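Local coordinates for mersacidin decarboxylase (Bacillus sp., PDB 1P3Y), which catalyses the FAD-dependent oxidative decarboxylation of the C-terminal cysteine of the lantibiotic mersacidin to an aminoenethiol residue, at residues A[38-43]-A[53-58]; A[82-87]-A[178-183]; A[95-98]-A[104-107]. All coordinates share one frame; numbering follows the deposited sequence.

Contact 1: residues A[38-43]-A[53-58]; sequences IRVVMT and HTVSYF. With FAD (flavin-adenine dinucleotide), chain B.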
loop_
_atom_site.group_PDB
_atom_site.type_symbol
_atom_site.label_atom_id
_atom_site.label_comp_id
_atom_site.label_asym_id
_atom_site.label_seq_id
_atom_site.Cartn_x
_atom_site.Cartn_y
_atom_site.Cartn_z
ATOM N N ILE A 38 34.214 13.406 6.843
ATOM C CA ILE A 38 33.712 13.194 5.488
ATOM C C ILE A 38 32.247 12.754 5.468
ATOM O O ILE A 38 31.854 11.778 6.125
ATOM C CB ILE A 38 34.476 12.087 4.759
ATOM C CG1 ILE A 38 35.985 12.329 4.827
ATOM C CG2 ILE A 38 33.980 12.002 3.315
ATOM C CD1 ILE A 38 36.804 11.234 4.125
ATOM N N ARG A 39 31.441 13.470 4.695
ATOM C CA ARG A 39 30.033 13.127 4.551
ATOM C C ARG A 39 29.712 12.958 3.073
ATOM O O ARG A 39 30.473 13.393 2.203
ATOM C CB ARG A 39 29.142 14.214 5.152
ATOM C CG ARG A 39 29.134 14.203 6.650
ATOM C CD ARG A 39 28.328 15.349 7.215
ATOM N NE ARG A 39 28.439 15.390 8.671
ATOM C CZ ARG A 39 27.974 16.373 9.436
ATOM N NH1 ARG A 39 27.353 17.421 8.902
ATOM N NH2 ARG A 39 28.148 16.314 10.744
ATOM N N VAL A 40 28.575 12.340 2.788
ATOM C CA VAL A 40 28.176 12.125 1.414
ATOM C C VAL A 40 26.759 12.621 1.126
ATOM O O VAL A 40 25.900 12.638 2.004
ATOM C CB VAL A 40 28.271 10.624 1.085
ATOM C CG1 VAL A 40 27.622 10.316 -0.259
ATOM C CG2 VAL A 40 29.730 10.205 1.091
ATOM N N VAL A 41 26.546 13.049 -0.114
ATOM C CA VAL A 41 25.244 13.476 -0.607
ATOM C C VAL A 41 25.119 12.704 -1.946
ATOM O O VAL A 41 26.018 12.753 -2.802
ATOM C CB VAL A 41 25.177 15.031 -0.820
ATOM C CG1 VAL A 41 26.246 15.496 -1.838
ATOM C CG2 VAL A 41 23.763 15.435 -1.283
ATOM N N MET A 42 24.018 11.977 -2.119
ATOM C CA MET A 42 23.810 11.158 -3.324
ATOM C C MET A 42 22.624 11.560 -4.196
ATOM O O MET A 42 21.710 12.240 -3.756
ATOM C CB MET A 42 23.605 9.693 -2.915
ATOM C CG MET A 42 24.550 9.186 -1.801
ATOM S SD MET A 42 24.314 7.406 -1.408
ATOM C CE MET A 42 24.587 6.619 -3.055
ATOM N N THR A 43 22.649 11.129 -5.448
ATOM C CA THR A 43 21.536 11.366 -6.357
ATOM C C THR A 43 20.752 10.043 -6.314
ATOM O O THR A 43 21.272 8.987 -5.893
ATOM C CB THR A 43 21.985 11.576 -7.837
ATOM O OG1 THR A 43 22.602 10.376 -8.331
ATOM C CG2 THR A 43 22.963 12.709 -7.959
ATOM N N HIS A 53 22.449 3.398 2.934
ATOM C CA HIS A 53 22.866 2.718 4.162
ATOM C C HIS A 53 24.189 1.983 3.948
ATOM O O HIS A 53 24.985 1.834 4.875
ATOM C CB HIS A 53 21.812 1.710 4.659
ATOM C CG HIS A 53 20.568 2.350 5.193
ATOM N ND1 HIS A 53 20.598 3.395 6.096
ATOM C CD2 HIS A 53 19.257 2.105 4.940
ATOM C CE1 HIS A 53 19.359 3.768 6.372
ATOM N NE2 HIS A 53 18.528 3.002 5.685
ATOM N N THR A 54 24.429 1.518 2.731
ATOM C CA THR A 54 25.672 0.831 2.493
ATOM C C THR A 54 26.760 1.874 2.565
ATOM O O THR A 54 27.708 1.739 3.319
ATOM C CB THR A 54 25.710 0.155 1.110
ATOM O OG1 THR A 54 24.599 -0.744 0.979
ATOM C CG2 THR A 54 27.014 -0.633 0.946
ATOM N N VAL A 55 26.610 2.940 1.797
ATOM C CA VAL A 55 27.619 3.988 1.785
ATOM C C VAL A 55 27.863 4.577 3.197
ATOM O O VAL A 55 28.916 5.159 3.466
ATOM C CB VAL A 55 27.205 5.113 0.764
ATOM C CG1 VAL A 55 28.262 6.248 0.718
ATOM C CG2 VAL A 55 27.008 4.505 -0.626
ATOM N N SER A 56 26.913 4.419 4.110
ATOM C CA SER A 56 27.104 4.991 5.438
ATOM C C SER A 56 28.119 4.214 6.271
ATOM O O SER A 56 28.563 4.678 7.323
ATOM C CB SER A 56 25.775 5.069 6.191
ATOM O OG SER A 56 25.377 3.790 6.642
ATOM N N TYR A 57 28.470 3.017 5.826
ATOM C CA TYR A 57 29.467 2.244 6.558
ATOM C C TYR A 57 30.884 2.754 6.240
ATOM O O TYR A 57 31.856 2.333 6.870
ATOM C CB TYR A 57 29.388 0.766 6.174
ATOM C CG TYR A 57 28.107 0.094 6.582
ATOM C CD1 TYR A 57 27.227 -0.407 5.629
ATOM C CD2 TYR A 57 27.754 -0.018 7.922
ATOM C CE1 TYR A 57 26.021 -0.996 5.996
ATOM C CE2 TYR A 57 26.552 -0.611 8.297
ATOM C CZ TYR A 57 25.689 -1.096 7.327
ATOM O OH TYR A 57 24.497 -1.691 7.685
ATOM N N PHE A 58 31.002 3.657 5.267
ATOM C CA PHE A 58 32.306 4.162 4.847
ATOM C C PHE A 58 32.487 5.657 5.002
ATOM O O PHE A 58 33.409 6.229 4.409
ATOM C CB PHE A 58 32.564 3.787 3.381
ATOM C CG PHE A 58 32.285 2.346 3.066
ATOM C CD1 PHE A 58 31.222 1.996 2.239
ATOM C CD2 PHE A 58 33.091 1.337 3.585
ATOM C CE1 PHE A 58 30.965 0.657 1.927
ATOM C CE2 PHE A 58 32.849 -0.015 3.283
ATOM C CZ PHE A 58 31.782 -0.357 2.449
HETATM P PA FAD B . 19.475 11.679 -11.027
HETATM O O1A FAD B . 19.733 10.328 -10.370
HETATM O O2A FAD B . 18.964 12.811 -10.156
HETATM O O5B FAD B . 18.421 11.543 -12.276
HETATM C C5B FAD B . 18.087 10.282 -12.930
HETATM C C4B FAD B . 16.794 9.684 -12.391
HETATM O O4B FAD B . 16.504 10.231 -11.109
HETATM C C3B FAD B . 15.545 9.975 -13.241
HETATM O O3B FAD B . 15.084 8.700 -13.675
HETATM C C2B FAD B . 14.643 10.710 -12.305
HETATM O O2B FAD B . 13.253 10.602 -12.433
HETATM C C1B FAD B . 15.114 10.264 -10.924
HETATM N N9A FAD B . 14.888 11.152 -9.736
HETATM C C8A FAD B . 15.493 12.427 -9.353
HETATM N N7A FAD B . 15.040 12.927 -8.225
HETATM C C5A FAD B . 14.071 11.973 -7.773
HETATM C C6A FAD B . 13.191 11.896 -6.624
HETATM N N6A FAD B . 13.173 12.834 -5.663
HETATM N N1A FAD B . 12.313 10.773 -6.516
HETATM C C2A FAD B . 12.289 9.790 -7.468
HETATM N N3A FAD B . 13.125 9.773 -8.623
HETATM C C4A FAD B . 13.982 10.965 -8.653
HETATM N N1 FAD B . 25.600 8.710 -16.868
HETATM C C2 FAD B . 26.860 9.293 -16.909
HETATM O O2 FAD B . 27.002 10.476 -17.320
HETATM N N3 FAD B . 27.972 8.550 -16.484
HETATM C C4 FAD B . 27.932 7.188 -15.995
HETATM O O4 FAD B . 29.021 6.594 -15.639
HETATM C C4X FAD B . 26.653 6.638 -15.951
HETATM N N5 FAD B . 26.557 5.295 -15.446
HETATM C C5X FAD B . 25.252 4.714 -15.360
HETATM C C6 FAD B . 25.096 3.384 -14.864
HETATM C C7 FAD B . 23.804 2.723 -14.740
HETATM C C7M FAD B . 23.755 1.275 -14.172
HETATM C C8 FAD B . 22.600 3.476 -15.157
HETATM C C8M FAD B . 21.192 2.923 -15.078
HETATM C C9 FAD B . 22.701 4.786 -15.653
HETATM C C9A FAD B . 23.992 5.446 -15.778
HETATM N N10 FAD B . 24.234 6.837 -16.299
HETATM C C10 FAD B . 25.513 7.408 -16.381
HETATM C "C1'" FAD B . 23.081 7.580 -16.713
HETATM C "C2'" FAD B . 22.547 8.599 -15.773
HETATM O "O2'" FAD B . 22.148 7.890 -14.515
HETATM C "C3'" FAD B . 21.342 9.263 -16.326
HETATM O "O3'" FAD B . 21.676 10.267 -17.308
HETATM C "C4'" FAD B . 20.447 9.958 -15.260
HETATM O "O4'" FAD B . 19.274 10.502 -15.955
HETATM C "C5'" FAD B . 21.102 11.093 -14.512
HETATM O "O5'" FAD B . 21.814 10.602 -13.366
HETATM P P FAD B . 22.209 11.542 -12.162
HETATM O O1P FAD B . 22.915 10.688 -11.199
HETATM O O2P FAD B . 22.972 12.723 -12.705
HETATM O O3P FAD B . 20.810 12.189 -11.675
#
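Val40 on strand 37-42 lies across from Val55 of helix 52-55, their CA atoms 8.2 Å apart, a spacing bridged by side chains alone. Val40, Met42 and Val55 all direct their CB toward the other segment and are buried. One methyl of Val55, CG1, rests 4.2 Å from Val40 CG1. The other, CG2, takes the end of Met42: the chain runs straight through chi2 (-177°), setting SD 4.0 Å from Val55 CG2, and the bend at chi3 (57°) keeps CE at 4.0 Å from the same methyl as the two side chains pass in opposite directions. Where the strand ends, Thr43 is the N-cap of helix 44-49. Its OG1 has a weak bond from Ala46 N and donates to the FAD phosphate oxygen O1P at 2.9 Å. On the helical side, Ser56 OG turns back to donate to His53 O at 2.7 Å, and Lys71 NZ of a neighbouring subunit bonds to the same hydroxyl. Val55 also packs on Leu28 of helix 25-31 and Ile15 of strand 10-15, while Met42 touches Val62 of strand 61-63; the contact is thus the seam between one face of the parallel sheet and helices 25-31 and 52-55.

Contact 2: residues A[82-87]-A[178-183]; sequences ADIYCI and LAIEKG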
loop_
_atom_site.group_PDB
_atom_site.type_symbol
_atom_site.label_atom_id
_atom_site.label_comp_id
_atom_site.label_asym_id
_atom_site.label_seq_id
_atom_site.Cartn_x
_atom_site.Cartn_y
_atom_site.Cartn_z
ATOM N N ALA A 82 30.325 21.974 4.655
ATOM C CA ALA A 82 31.523 21.499 3.992
ATOM C C ALA A 82 32.494 22.616 3.628
ATOM O O ALA A 82 32.082 23.722 3.270
ATOM C CB ALA A 82 31.134 20.704 2.747
ATOM N N ASP A 83 33.787 22.312 3.750
ATOM C CA ASP A 83 34.847 23.253 3.401
ATOM C C ASP A 83 35.200 22.943 1.956
ATOM O O ASP A 83 35.534 23.835 1.169
ATOM C CB ASP A 83 36.096 23.044 4.271
ATOM C CG ASP A 83 35.854 23.354 5.727
ATOM O OD1 ASP A 83 35.296 24.439 6.011
ATOM O OD2 ASP A 83 36.225 22.515 6.582
ATOM N N ILE A 84 35.138 21.660 1.620
ATOM C CA ILE A 84 35.429 21.221 0.270
ATOM C C ILE A 84 34.296 20.331 -0.238
ATOM O O ILE A 84 33.853 19.403 0.454
ATOM C CB ILE A 84 36.753 20.434 0.219
ATOM C CG1 ILE A 84 37.910 21.347 0.650
ATOM C CG2 ILE A 84 36.989 19.886 -1.199
ATOM C CD1 ILE A 84 39.183 20.591 0.989
ATOM N N TYR A 85 33.815 20.634 -1.443
ATOM C CA TYR A 85 32.748 19.852 -2.064
ATOM C C TYR A 85 33.284 19.244 -3.347
ATOM O O TYR A 85 33.627 19.931 -4.316
ATOM C CB TYR A 85 31.525 20.731 -2.352
ATOM C CG TYR A 85 30.349 20.005 -2.988
ATOM C CD1 TYR A 85 29.994 18.716 -2.593
ATOM C CD2 TYR A 85 29.535 20.656 -3.925
ATOM C CE1 TYR A 85 28.845 18.093 -3.111
ATOM C CE2 TYR A 85 28.392 20.054 -4.446
ATOM C CZ TYR A 85 28.047 18.771 -4.036
ATOM O OH TYR A 85 26.906 18.189 -4.558
ATOM N N CYS A 86 33.354 17.929 -3.340
ATOM C CA CYS A 86 33.865 17.209 -4.470
ATOM C C CYS A 86 32.826 16.199 -4.953
ATOM O O CYS A 86 32.312 15.390 -4.181
ATOM C CB CYS A 86 35.179 16.537 -4.041
ATOM S SG CYS A 86 35.770 15.300 -5.162
ATOM N N ILE A 87 32.497 16.267 -6.237
ATOM C CA ILE A 87 31.536 15.344 -6.818
ATOM C C ILE A 87 32.250 14.237 -7.592
ATOM O O ILE A 87 32.836 14.475 -8.646
ATOM C CB ILE A 87 30.558 16.084 -7.756
ATOM C CG1 ILE A 87 29.749 17.102 -6.935
ATOM C CG2 ILE A 87 29.639 15.062 -8.485
ATOM C CD1 ILE A 87 28.798 17.983 -7.764
ATOM N N LEU A 178 45.325 14.000 -4.230
ATOM C CA LEU A 178 46.237 15.056 -4.647
ATOM C C LEU A 178 45.478 16.153 -5.391
ATOM O O LEU A 178 45.680 17.352 -5.138
ATOM C CB LEU A 178 47.345 14.475 -5.531
ATOM C CG LEU A 178 48.236 13.412 -4.866
ATOM C CD1 LEU A 178 49.248 12.895 -5.885
ATOM C CD2 LEU A 178 48.959 13.996 -3.650
ATOM N N ALA A 179 44.599 15.743 -6.306
ATOM C CA ALA A 179 43.811 16.703 -7.067
ATOM C C ALA A 179 42.967 17.546 -6.106
ATOM O O ALA A 179 42.802 18.751 -6.313
ATOM C CB ALA A 179 42.934 15.976 -8.062
ATOM N N ILE A 180 42.450 16.928 -5.046
ATOM C CA ILE A 180 41.655 17.678 -4.083
ATOM C C ILE A 180 42.545 18.727 -3.409
ATOM O O ILE A 180 42.169 19.902 -3.303
ATOM C CB ILE A 180 41.062 16.767 -2.962
ATOM C CG1 ILE A 180 40.265 15.610 -3.563
ATOM C CG2 ILE A 180 40.162 17.597 -2.037
ATOM C CD1 ILE A 180 39.108 16.048 -4.378
ATOM N N GLU A 181 43.727 18.297 -2.957
ATOM C CA GLU A 181 44.669 19.188 -2.274
ATOM C C GLU A 181 45.100 20.358 -3.150
ATOM O O GLU A 181 45.129 21.510 -2.702
ATOM C CB GLU A 181 45.904 18.413 -1.807
ATOM C CG GLU A 181 46.824 19.232 -0.893
ATOM C CD GLU A 181 48.117 19.673 -1.573
ATOM O OE1 GLU A 181 48.838 20.533 -1.000
ATOM O OE2 GLU A 181 48.408 19.148 -2.676
ATOM N N LYS A 182 45.427 20.067 -4.400
ATOM C CA LYS A 182 45.834 21.117 -5.321
ATOM C C LYS A 182 44.715 22.148 -5.508
ATOM O O LYS A 182 44.955 23.355 -5.456
ATOM C CB LYS A 182 46.220 20.496 -6.667
ATOM C CG LYS A 182 46.640 21.485 -7.727
ATOM C CD LYS A 182 47.184 20.739 -8.940
ATOM C CE LYS A 182 47.651 21.702 -10.033
ATOM N NZ LYS A 182 46.592 22.696 -10.407
ATOM N N GLY A 183 43.490 21.662 -5.712
ATOM C CA GLY A 183 42.352 22.546 -5.908
ATOM C C GLY A 183 42.066 23.460 -4.729
ATOM O O GLY A 183 41.627 24.608 -4.903
#
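Ile180, on helix 173-183, sets its two branches against two side chains of strand 84-90, Ile84 and Cys86, and this apolar packing makes up the whole contact. The nearest backbone pair is Cys86 and Ile180, with CA atoms 7.8 Å apart, and all three side chains start toward the other segment. With CG2 of Ile180 anti to its own backbone N and CG1 beside that N (chi1 -54°), the methyl branch heads for Ile84 and the ethyl branch for Cys86. CG2 of Ile180 meets CG2 of Ile84 at 4.0 Å, the two side chains inclined to each other. CD1 of Ile180 lies 3.5 Å from Cys86 SG and 4.0 Å from Cys86 CB, alongside the thiol. Being two apart on the strand, Ile84 and Cys86 share one face of the sheet. Ile180 further touches Ile119 and Phe121 of the adjacent strand 119-122, and so lies over two strands at once.

The hydrogen bonds run along the helix and across the sheet, and none joins the two segments. In the helix, Lys182 N donates to Leu178 O at 2.8 Å and Gly183 N to Ala179 O at 3.1 Å. The strand is joined by backbone bonds to Lys10 and Leu12 on one flank and, through Tyr85, to Ile119 on the other. Asp83 OD2, just before the strand, takes a bond from Lys10 N.

Tyr85 and Ile87 turn to the opposite face and pack against helix 106-113. Strand 84-90 therefore lies between helical layers, here helix 173-183 on one side and helix 106-113 on the other, the alpha/beta/alpha sandwich of a Rossmann-like fold, with the last helix of the modelled chain covering one face of its parallel sheet.

Contact 3: residues A[95-98]-A[104-107]; sequences LGQT and MNLV. With FAD (flavin-adenine dinucleotide), chain C.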
loop_
_atom_site.group_PDB
_atom_site.type_symbol
_atom_site.label_atom_id
_atom_site.label_comp_id
_atom_site.label_asym_id
_atom_site.label_seq_id
_atom_site.Cartn_x
_atom_site.Cartn_y
_atom_site.Cartn_z
ATOM N N LEU A 95 27.050 17.504 -14.854
ATOM C CA LEU A 95 27.890 18.510 -15.509
ATOM C C LEU A 95 26.980 19.480 -16.261
ATOM O O LEU A 95 27.150 20.704 -16.150
ATOM C CB LEU A 95 28.878 17.868 -16.500
ATOM C CG LEU A 95 29.938 16.948 -15.866
ATOM C CD1 LEU A 95 30.799 16.304 -16.945
ATOM C CD2 LEU A 95 30.799 17.729 -14.873
ATOM N N GLY A 96 26.011 18.938 -17.014
ATOM C CA GLY A 96 25.089 19.785 -17.761
ATOM C C GLY A 96 24.209 20.655 -16.862
ATOM O O GLY A 96 23.877 21.809 -17.183
ATOM N N GLN A 97 23.831 20.123 -15.707
ATOM C CA GLN A 97 22.980 20.900 -14.832
ATOM C C GLN A 97 23.762 22.021 -14.182
ATOM O O GLN A 97 23.321 23.181 -14.190
ATOM C CB GLN A 97 22.324 20.013 -13.750
ATOM C CG GLN A 97 21.007 19.359 -14.195
ATOM C CD GLN A 97 20.300 18.576 -13.084
ATOM O OE1 GLN A 97 19.875 19.142 -12.078
ATOM N NE2 GLN A 97 20.177 17.270 -13.273
ATOM N N THR A 98 24.923 21.680 -13.634
ATOM C CA THR A 98 25.718 22.674 -12.926
ATOM C C THR A 98 26.269 23.740 -13.868
ATOM O O THR A 98 26.274 24.933 -13.541
ATOM C CB THR A 98 26.860 22.007 -12.130
ATOM O OG1 THR A 98 27.543 21.073 -12.974
ATOM C CG2 THR A 98 26.295 21.272 -10.907
ATOM N N MET A 104 18.039 20.293 -10.208
ATOM C CA MET A 104 16.875 19.436 -9.995
ATOM C C MET A 104 17.067 18.358 -8.928
ATOM O O MET A 104 16.161 17.576 -8.673
ATOM C CB MET A 104 16.431 18.788 -11.312
ATOM C CG MET A 104 15.504 19.667 -12.157
ATOM S SD MET A 104 13.974 20.191 -11.244
ATOM C CE MET A 104 12.858 18.823 -11.580
ATOM N N ASN A 105 18.250 18.294 -8.329
ATOM C CA ASN A 105 18.497 17.346 -7.249
ATOM C C ASN A 105 19.422 18.023 -6.258
ATOM O O ASN A 105 19.996 19.090 -6.554
ATOM C CB ASN A 105 19.077 15.997 -7.724
ATOM C CG ASN A 105 20.304 16.135 -8.612
ATOM O OD1 ASN A 105 21.191 16.969 -8.381
ATOM N ND2 ASN A 105 20.371 15.283 -9.629
ATOM N N LEU A 106 19.560 17.414 -5.085
ATOM C CA LEU A 106 20.358 18.002 -4.034
ATOM C C LEU A 106 21.826 18.181 -4.437
ATOM O O LEU A 106 22.435 19.205 -4.111
ATOM C CB LEU A 106 20.186 17.172 -2.750
ATOM C CG LEU A 106 20.762 17.680 -1.422
ATOM C CD1 LEU A 106 20.201 19.034 -1.047
ATOM C CD2 LEU A 106 20.452 16.663 -0.350
ATOM N N VAL A 107 22.384 17.220 -5.174
ATOM C CA VAL A 107 23.792 17.305 -5.600
ATOM C C VAL A 107 24.074 18.589 -6.392
ATOM O O VAL A 107 25.022 19.318 -6.103
ATOM C CB VAL A 107 24.194 16.058 -6.441
ATOM C CG1 VAL A 107 25.554 16.281 -7.116
ATOM C CG2 VAL A 107 24.247 14.813 -5.523
HETATM P PA FAD C . 11.127 21.161 -8.102
HETATM O O1A FAD C . 10.350 21.221 -6.792
HETATM O O2A FAD C . 10.375 20.775 -9.362
HETATM O O5B FAD C . 12.404 20.138 -7.992
HETATM C C5B FAD C . 12.965 19.664 -6.731
HETATM C C4B FAD C . 12.433 18.287 -6.351
HETATM O O4B FAD C . 11.214 18.031 -7.041
HETATM C C3B FAD C . 13.356 17.114 -6.723
HETATM O O3B FAD C . 13.701 16.505 -5.483
HETATM C C2B FAD C . 12.523 16.286 -7.646
HETATM O O2B FAD C . 12.700 14.899 -7.704
HETATM C C1B FAD C . 11.091 16.653 -7.266
HETATM N N9A FAD C . 9.992 16.507 -8.276
HETATM C C8A FAD C . 9.691 17.260 -9.493
HETATM N N7A FAD C . 8.629 16.841 -10.144
HETATM C C5A FAD C . 8.140 15.743 -9.363
HETATM C C6A FAD C . 7.026 14.825 -9.500
HETATM N N6A FAD C . 6.148 14.899 -10.513
HETATM N N1A FAD C . 6.863 13.806 -8.511
HETATM C C2A FAD C . 7.730 13.683 -7.459
HETATM N N3A FAD C . 8.843 14.546 -7.235
HETATM C C4A FAD C . 8.936 15.551 -8.302
HETATM N N1 FAD C . 16.439 27.027 -3.879
HETATM C C2 FAD C . 16.474 28.353 -4.292
HETATM O O2 FAD C . 16.975 28.660 -5.407
HETATM N N3 FAD C . 15.942 29.346 -3.454
HETATM C C4 FAD C . 15.344 29.114 -2.157
HETATM O O4 FAD C . 14.894 30.105 -1.462
HETATM C C4X FAD C . 15.309 27.774 -1.779
HETATM N N5 FAD C . 14.698 27.488 -0.508
HETATM C C5X FAD C . 14.620 26.117 -0.108
HETATM C C6 FAD C . 14.021 25.773 1.143
HETATM C C7 FAD C . 13.898 24.403 1.622
HETATM C C7M FAD C . 13.215 24.149 2.996
HETATM C C8 FAD C . 14.426 23.321 0.761
HETATM C C8M FAD C . 14.362 21.851 1.122
HETATM C C9 FAD C . 15.025 23.607 -0.477
HETATM C C9A FAD C . 15.150 24.976 -0.953
HETATM N N10 FAD C . 15.774 25.413 -2.252
HETATM C C10 FAD C . 15.848 26.757 -2.647
HETATM C "C1'" FAD C . 16.296 24.379 -3.096
HETATM C "C2'" FAD C . 15.467 23.954 -4.253
HETATM O "O2'" FAD C . 14.172 23.427 -3.713
HETATM C "C3'" FAD C . 16.124 22.863 -5.013
HETATM O "O3'" FAD C . 17.171 23.355 -5.877
HETATM C "C4'" FAD C . 15.158 22.033 -5.907
HETATM O "O4'" FAD C . 15.945 20.963 -6.532
HETATM C "C5'" FAD C . 14.480 22.806 -7.011
HETATM O "O5'" FAD C . 13.268 23.413 -6.537
HETATM P P FAD C . 12.130 23.889 -7.520
HETATM O O1P FAD C . 11.071 24.447 -6.672
HETATM O O2P FAD C . 12.737 24.815 -8.543
HETATM O O3P FAD C . 11.758 22.571 -8.380
#
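The amide of Gln97 meets the backbone of Met104 at its oxygen end and the amide of Asn105 near its nitrogen end. OE1 of Gln97 accepts Met104 N at 2.9 Å in a nearly straight bond (169° at the hydrogen), the donor lying close to the C=O axis. This bond fixes one end of the Gln97 amide, and NE2 adds a weak bond to Asn93 OD1. The Asn105 amide plane is turned 38° from that of Gln97; their nitrogens, Gln97 NE2 and Asn105 ND2, come only within 4.2 Å and are not bonded to each other. Asn105 is the N-cap of helix 106-113: with CG between the backbone N and the carbonyl carbon (chi1 52°), its OD1 accepts Ala108 N in the first turn. ND2 is thereby left pointing elsewhere and donates to the FAD phosphate oxygen O2A at 2.9 Å, so one side chain both caps the helix and bonds the cofactor. Met104, bent at chi2 and chi3, leads away from Gln97 to a second FAD, where its SD lies 3.6 Å from O5B; Met104 O comes 3.4 Å from C3B of that cofactor. This second FAD is also gripped by residues of another subunit, among them Thr45 and Asn93. Met104 also packs on Met104 of one neighbouring subunit and Gln97 of another.

In the fold
Contact centres lie 17 to 18 Å apart, yet neighbouring side chains join them. Contacts 1 and 2 pack on the same parallel sheet, and Val41 CG1 touches Tyr85 OH at 3.9 Å. That hydroxyl probably hydrogen-bonds Val107 O, 2.7 Å away, linking contact 2 to contact 3, while Thr43 CG2 meets Val107 CG2 at 3.5 Å. Contacts 1 and 3 share one FAD: Thr43 and Asn105 bond to different phosphates of its pyrophosphate. The side chain of Asn105 is about 10 Å from that of the active-site His75. Contact 2 lies away from these sites.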